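Local coordinates for protein spherulin-4 (Aspergillus clavatus, PDB 5C5G) that is a glycoside hydrolase with a (beta/alpha) barrel, probably cleaving the N-acetylgalactosamine-containing polymer galactosaminogalactan during its biosynthesis, at residues G21-L26 against P63-Y68; R72-V77 against D146-H151. All blocks are in the same frame, centred on the assembly; numbering follows the deposited sequence.

Contact 1 of 2, residues G21-L26 against P63-Y68; sequences GAWDPL and PKLASY
With CG anti to the carbonyl carbon in both residues, Trp-23 (chi1 -72°) and Leu-65 (chi1 -64°) send their side chains at one another, while Leu-26, whose CG is anti to the backbone N (chi1 172°), turns its branched end to the same place. The three meet in the outer layer of a (beta/alpha)8 barrel, where the start of helix 24-32 lies beside the last part of helix 56-66, the first two helices to follow barrel strands. Trp-23, in the turn leading into helix 24-32, and Leu-26, in the first turn of that helix, both pack on Leu-65 of helix 56-66, and one methyl makes the closest contacts. CD1 of Leu-65 comes within 3.5 Å of Trp-23 CE3 and 3.7 Å of Trp-23 CZ3, so it sits at the six-membered ring of the indole and approaches obliquely. On Leu-26 the CD2 branch reaches the same methyl, 3.9 Å from Leu-65 CD1. Both partners cross the leucine at about a right angle, and all three residues are buried.

The indole is anchored at its other end, where NE1 donates to the carbonyl O of Val-16, a bond that limits rotation of the ring. Leu-14 and Pro-18 also pack on it, and Ile-30 of helix 24-32 lies against Leu-65. The route into the helix is a type I turn from Gly-21 to Asp-24, closed by Asp-24 N bonding to Gly-21 O at 3.1 Å. In segment 63-68, Ser-67 OG donates to Lys-64 O at 2.7 Å. Lys-64 NZ forms a salt bridge with Glu-61 and is not in contact with Asp-24, whose OD1 stands 5.0 Å from Lys-64 NZ.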
loop_
_atom_site.group_PDB
_atom_site.type_symbol
_atom_site.label_atom_id
_atom_site.label_comp_id
_atom_site.label_asym_id
_atom_site.label_seq_id
_atom_site.Cartn_x
_atom_site.Cartn_y
_atom_site.Cartn_z
ATOM N N GLY A 21 -16.253 -13.327 5.120
ATOM C CA GLY A 21 -15.156 -14.272 5.024
ATOM C C GLY A 21 -14.047 -13.894 4.056
ATOM O O GLY A 21 -12.948 -14.452 4.139
ATOM N N ALA A 22 -14.287 -12.928 3.166
ATOM C CA ALA A 22 -13.340 -12.657 2.092
ATOM C C ALA A 22 -11.996 -12.143 2.592
ATOM O O ALA A 22 -10.966 -12.382 1.961
ATOM C CB ALA A 22 -13.925 -11.680 1.084
ATOM N N TRP A 23 -12.003 -11.389 3.688
ATOM C CA TRP A 23 -10.780 -10.825 4.233
ATOM C C TRP A 23 -10.133 -11.722 5.292
ATOM O O TRP A 23 -9.096 -11.351 5.851
ATOM C CB TRP A 23 -11.054 -9.425 4.781
ATOM C CG TRP A 23 -11.294 -8.397 3.719
ATOM C CD1 TRP A 23 -11.294 -8.584 2.373
ATOM C CD2 TRP A 23 -11.556 -7.010 3.931
ATOM N NE1 TRP A 23 -11.535 -7.389 1.726
ATOM C CE2 TRP A 23 -11.701 -6.408 2.663
ATOM C CE3 TRP A 23 -11.679 -6.214 5.074
ATOM C CZ2 TRP A 23 -11.962 -5.048 2.506
ATOM C CZ3 TRP A 23 -11.936 -4.860 4.916
ATOM C CH2 TRP A 23 -12.078 -4.296 3.642
ATOM N N ASP A 24 -10.703 -12.902 5.523
ATOM C CA ASP A 24 -10.190 -13.799 6.546
ATOM C C ASP A 24 -8.712 -14.138 6.368
ATOM O O ASP A 24 -7.989 -14.190 7.350
ATOM C CB ASP A 24 -10.998 -15.099 6.601
ATOM C CG ASP A 24 -12.349 -14.946 7.307
ATOM O OD1 ASP A 24 -12.749 -13.821 7.667
ATOM O OD2 ASP A 24 -13.020 -15.978 7.502
ATOM N N PRO A 25 -8.245 -14.364 5.129
ATOM C CA PRO A 25 -6.822 -14.721 5.022
ATOM C C PRO A 25 -5.894 -13.599 5.466
ATOM O O PRO A 25 -4.770 -13.871 5.897
ATOM C CB PRO A 25 -6.645 -15.011 3.530
ATOM C CG PRO A 25 -7.993 -15.432 3.065
ATOM C CD PRO A 25 -8.942 -14.548 3.849
ATOM N N LEU A 26 -6.352 -12.357 5.378
ATOM C CA LEU A 26 -5.579 -11.239 5.876
ATOM C C LEU A 26 -5.693 -11.167 7.393
ATOM O O LEU A 26 -4.684 -11.030 8.103
ATOM C CB LEU A 26 -6.025 -9.920 5.232
ATOM C CG LEU A 26 -5.398 -8.663 5.835
ATOM C CD1 LEU A 26 -3.891 -8.666 5.717
ATOM C CD2 LEU A 26 -5.963 -7.433 5.164
ATOM N N PRO A 63 -13.892 -1.908 10.301
ATOM C CA PRO A 63 -13.581 -1.782 11.732
ATOM C C PRO A 63 -12.881 -3.000 12.326
ATOM O O PRO A 63 -12.114 -2.855 13.282
ATOM C CB PRO A 63 -14.965 -1.574 12.366
ATOM C CG PRO A 63 -15.754 -0.945 11.298
ATOM C CD PRO A 63 -15.316 -1.632 10.040
ATOM N N LYS A 64 -13.141 -4.183 11.783
ATOM C CA LYS A 64 -12.462 -5.383 12.262
ATOM C C LYS A 64 -10.958 -5.297 12.024
ATOM O O LYS A 64 -10.165 -5.665 12.887
ATOM C CB LYS A 64 -13.033 -6.636 11.602
ATOM C CG LYS A 64 -14.469 -6.911 12.013
ATOM C CD LYS A 64 -15.174 -7.885 11.077
ATOM C CE LYS A 64 -14.450 -9.210 10.972
ATOM N NZ LYS A 64 -15.121 -10.111 9.992
ATOM N N LEU A 65 -10.564 -4.809 10.854
ATOM C CA LEU A 65 -9.137 -4.654 10.575
ATOM C C LEU A 65 -8.554 -3.505 11.364
ATOM O O LEU A 65 -7.432 -3.598 11.868
ATOM C CB LEU A 65 -8.867 -4.423 9.083
ATOM C CG LEU A 65 -9.232 -5.538 8.110
ATOM C CD1 LEU A 65 -8.776 -5.161 6.721
ATOM C CD2 LEU A 65 -8.638 -6.879 8.513
ATOM N N ALA A 66 -9.303 -2.412 11.460
ATOM C CA ALA A 66 -8.836 -1.220 12.159
ATOM C C ALA A 66 -8.578 -1.497 13.638
ATOM O O ALA A 66 -7.798 -0.800 14.269
ATOM C CB ALA A 66 -9.839 -0.095 12.008
ATOM N N SER A 67 -9.226 -2.520 14.186
ATOM C CA SER A 67 -9.066 -2.864 15.594
ATOM C C SER A 67 -7.686 -3.422 15.941
ATOM O O SER A 67 -7.323 -3.479 17.114
ATOM C CB SER A 67 -10.143 -3.870 16.008
ATOM O OG SER A 67 -9.850 -5.170 15.528
ATOM N N TYR A 68 -6.923 -3.853 14.941
ATOM C CA TYR A 68 -5.591 -4.413 15.188
ATOM C C TYR A 68 -4.547 -3.315 15.188
ATOM O O TYR A 68 -4.454 -2.536 14.241
ATOM C CB TYR A 68 -5.242 -5.434 14.110
ATOM C CG TYR A 68 -6.025 -6.712 14.217
ATOM C CD1 TYR A 68 -5.577 -7.750 15.012
ATOM C CD2 TYR A 68 -7.205 -6.886 13.515
ATOM C CE1 TYR A 68 -6.287 -8.930 15.118
ATOM C CE2 TYR A 68 -7.923 -8.060 13.614
ATOM C CZ TYR A 68 -7.461 -9.080 14.414
ATOM O OH TYR A 68 -8.171 -10.259 14.524
#

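Contact 2 of 2, residues R72-V77 against D146-H151; sequences RLLGYV and DHYVVH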
loop_
_atom_site.group_PDB
_atom_site.type_symbol
_atom_site.label_atom_id
_atom_site.label_comp_id
_atom_site.label_asym_id
_atom_site.label_seq_id
_atom_site.Cartn_x
_atom_site.Cartn_y
_atom_site.Cartn_z
ATOM N N ARG A 72 -2.296 -0.516 9.578
ATOM C CA ARG A 72 -2.519 0.872 9.191
ATOM C C ARG A 72 -3.299 0.890 7.903
ATOM O O ARG A 72 -2.761 0.590 6.829
ATOM C CB ARG A 72 -1.191 1.602 9.007
ATOM C CG ARG A 72 -0.396 1.781 10.291
ATOM C CD ARG A 72 -1.132 2.657 11.310
ATOM N NE ARG A 72 -0.365 2.806 12.551
ATOM C CZ ARG A 72 -0.445 1.978 13.586
ATOM N NH1 ARG A 72 0.298 2.192 14.665
ATOM N NH2 ARG A 72 -1.269 0.936 13.551
ATOM N N LEU A 73 -4.585 1.206 8.007
ATOM C CA LEU A 73 -5.449 1.304 6.854
ATOM C C LEU A 73 -5.231 2.630 6.151
ATOM O O LEU A 73 -5.093 3.671 6.780
ATOM C CB LEU A 73 -6.916 1.240 7.261
ATOM C CG LEU A 73 -7.374 -0.087 7.828
ATOM C CD1 LEU A 73 -8.782 0.025 8.348
ATOM C CD2 LEU A 73 -7.320 -1.194 6.817
ATOM N N LEU A 74 -5.250 2.569 4.827
ATOM C CA LEU A 74 -5.174 3.761 3.981
ATOM C C LEU A 74 -6.341 3.758 3.018
ATOM O O LEU A 74 -6.717 2.713 2.482
ATOM C CB LEU A 74 -3.887 3.770 3.151
ATOM C CG LEU A 74 -2.559 3.611 3.899
ATOM C CD1 LEU A 74 -1.417 3.620 2.897
ATOM C CD2 LEU A 74 -2.332 4.689 4.912
ATOM N N GLY A 75 -6.869 4.939 2.747
ATOM C CA GLY A 75 -7.898 5.077 1.726
ATOM C C GLY A 75 -7.302 5.314 0.343
ATOM O O GLY A 75 -6.477 6.219 0.182
ATOM N N TYR A 76 -7.732 4.546 -0.650
ATOM C CA TYR A 76 -7.304 4.721 -2.036
ATOM C C TYR A 76 -7.909 5.982 -2.644
ATOM O O TYR A 76 -9.131 6.167 -2.592
ATOM C CB TYR A 76 -7.752 3.499 -2.844
ATOM C CG TYR A 76 -7.451 3.549 -4.323
ATOM C CD1 TYR A 76 -8.199 4.346 -5.181
ATOM C CD2 TYR A 76 -6.459 2.751 -4.868
ATOM C CE1 TYR A 76 -7.933 4.385 -6.531
ATOM C CE2 TYR A 76 -6.189 2.776 -6.221
ATOM C CZ TYR A 76 -6.919 3.606 -7.049
ATOM O OH TYR A 76 -6.661 3.650 -8.400
ATOM N N VAL A 77 -7.066 6.821 -3.243
ATOM C CA VAL A 77 -7.527 7.997 -3.979
ATOM C C VAL A 77 -6.757 8.086 -5.287
ATOM O O VAL A 77 -5.517 8.078 -5.286
ATOM C CB VAL A 77 -7.321 9.294 -3.170
ATOM C CG1 VAL A 77 -7.747 10.518 -3.994
ATOM C CG2 VAL A 77 -8.102 9.245 -1.864
ATOM N N ASP A 146 -1.790 8.944 12.376
ATOM C CA ASP A 146 -0.627 8.851 11.506
ATOM C C ASP A 146 -0.624 9.826 10.333
ATOM O O ASP A 146 0.420 10.317 9.934
ATOM C CB ASP A 146 -0.500 7.432 10.962
ATOM C CG ASP A 146 -0.535 6.394 12.060
ATOM O OD1 ASP A 146 -1.627 6.123 12.584
ATOM O OD2 ASP A 146 0.537 5.857 12.407
ATOM N N HIS A 147 -1.787 10.061 9.749
ATOM C CA HIS A 147 -1.892 10.890 8.553
ATOM C C HIS A 147 -0.872 10.457 7.502
ATOM O O HIS A 147 -0.167 11.267 6.907
ATOM C CB HIS A 147 -1.687 12.364 8.896
ATOM C CG HIS A 147 -2.700 12.913 9.857
ATOM N ND1 HIS A 147 -3.835 13.576 9.442
ATOM C CD2 HIS A 147 -2.750 12.897 11.210
ATOM C CE1 HIS A 147 -4.540 13.947 10.496
ATOM N NE2 HIS A 147 -3.902 13.553 11.584
ATOM N N TYR A 148 -0.818 9.157 7.268
ATOM C CA TYR A 148 0.168 8.567 6.367
ATOM C C TYR A 148 -0.140 8.929 4.920
ATOM O O TYR A 148 -1.304 9.041 4.530
ATOM C CB TYR A 148 0.080 7.058 6.526
ATOM C CG TYR A 148 1.319 6.218 6.367
ATOM C CD1 TYR A 148 2.374 6.310 7.268
ATOM C CD2 TYR A 148 1.388 5.252 5.368
ATOM C CE1 TYR A 148 3.490 5.498 7.135
ATOM C CE2 TYR A 148 2.494 4.429 5.233
ATOM C CZ TYR A 148 3.538 4.556 6.115
ATOM O OH TYR A 148 4.632 3.733 5.974
ATOM N N VAL A 149 0.904 9.087 4.118
ATOM C CA VAL A 149 0.780 9.363 2.693
ATOM C C VAL A 149 1.625 8.367 1.915
ATOM O O VAL A 149 2.838 8.260 2.135
ATOM C CB VAL A 149 1.269 10.777 2.356
ATOM C CG1 VAL A 149 1.296 11.006 0.843
ATOM C CG2 VAL A 149 0.372 11.811 3.015
ATOM N N VAL A 150 0.982 7.644 1.004
ATOM C CA VAL A 150 1.695 6.754 0.087
ATOM C C VAL A 150 1.381 7.179 -1.334
ATOM O O VAL A 150 0.241 7.541 -1.629
ATOM C CB VAL A 150 1.325 5.269 0.316
ATOM C CG1 VAL A 150 1.991 4.336 -0.703
ATOM C CG2 VAL A 150 1.711 4.842 1.720
ATOM N N HIS A 151 2.396 7.161 -2.193
ATOM C CA HIS A 151 2.233 7.419 -3.613
ATOM C C HIS A 151 2.467 6.153 -4.394
ATOM O O HIS A 151 3.371 5.383 -4.060
ATOM C CB HIS A 151 3.275 8.430 -4.085
ATOM C CG HIS A 151 3.044 9.813 -3.590
ATOM N ND1 HIS A 151 3.935 10.833 -3.821
ATOM C CD2 HIS A 151 2.019 10.350 -2.888
ATOM C CE1 HIS A 151 3.465 11.947 -3.284
ATOM N NE2 HIS A 151 2.309 11.680 -2.710
#
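Two strands of the closed parallel barrel, 71-78 and 148-152, face each other across strand 112-116, which lies between them in the sheet; the contact is therefore made by side chains alone. Leu-74 is at its centre. Its CD2 methyl rests 3.7 Å from Tyr-148 CB and 3.8 Å from Tyr-148 CD2, meeting the phenol ring obliquely, whereas the other branch, CD1, lies 3.6 Å from Val-150 CG2. Tyr-148 and Val-150 are two apart along their strand and both point inward; CD2 packs on Tyr-148 alone of the two, while CD1 lies against Val-150 and also near the ring of Tyr-148.

This is how the interior of a TIM barrel is commonly filled: alternate residues of each strand point inward and meet those of strands that are not direct neighbours. The phenol oxygen of Tyr-148 bonds to Glu-227 of the last strand, and Phe-114, from the intervening strand, touches Val-150. Farther along strand 71-78, Tyr-76 belongs to the N-acetyl-D-galactosamine site and its OH bonds to Asp-116, another residue of that site.

A salt bridge lies beside the N-terminal ends of the strands. The chain of Arg-72 bends at chi2 (-63°) and brings NE to Asp-146 OD2 at 3.2 Å, with an N-H...O angle of 147°. NE reaches the oxygen from above the carboxylate plane, and the guanidinium and carboxylate planes are 56° apart. The carboxylate is shared: its OD1 pairs with Arg-111 NE, while Arg-72 NH2 is occupied by the carbonyl O of Glu-69.

Overall arrangement
From the N terminus, the chain runs through strand 9-13 into helix 24-32, passes strand 38-42, and returns in helix 56-66, where contact 1 closes a loop of 36 residues. Strand 71-78 follows directly and opens contact 2, which closes only after 68 further residues, including strand 112-116, when the chain reaches strand 148-152. The two loops neither nest nor cross but stand in series. Contact 1 joins neighbouring helices of the outer layer, and contact 2 joins the third and fifth strands within the barrel, past the fourth. Their centres are about 17 Å apart, yet they touch: Ala-66 CB lies 3.8 Å from Leu-73 CD1, packing helix against strand.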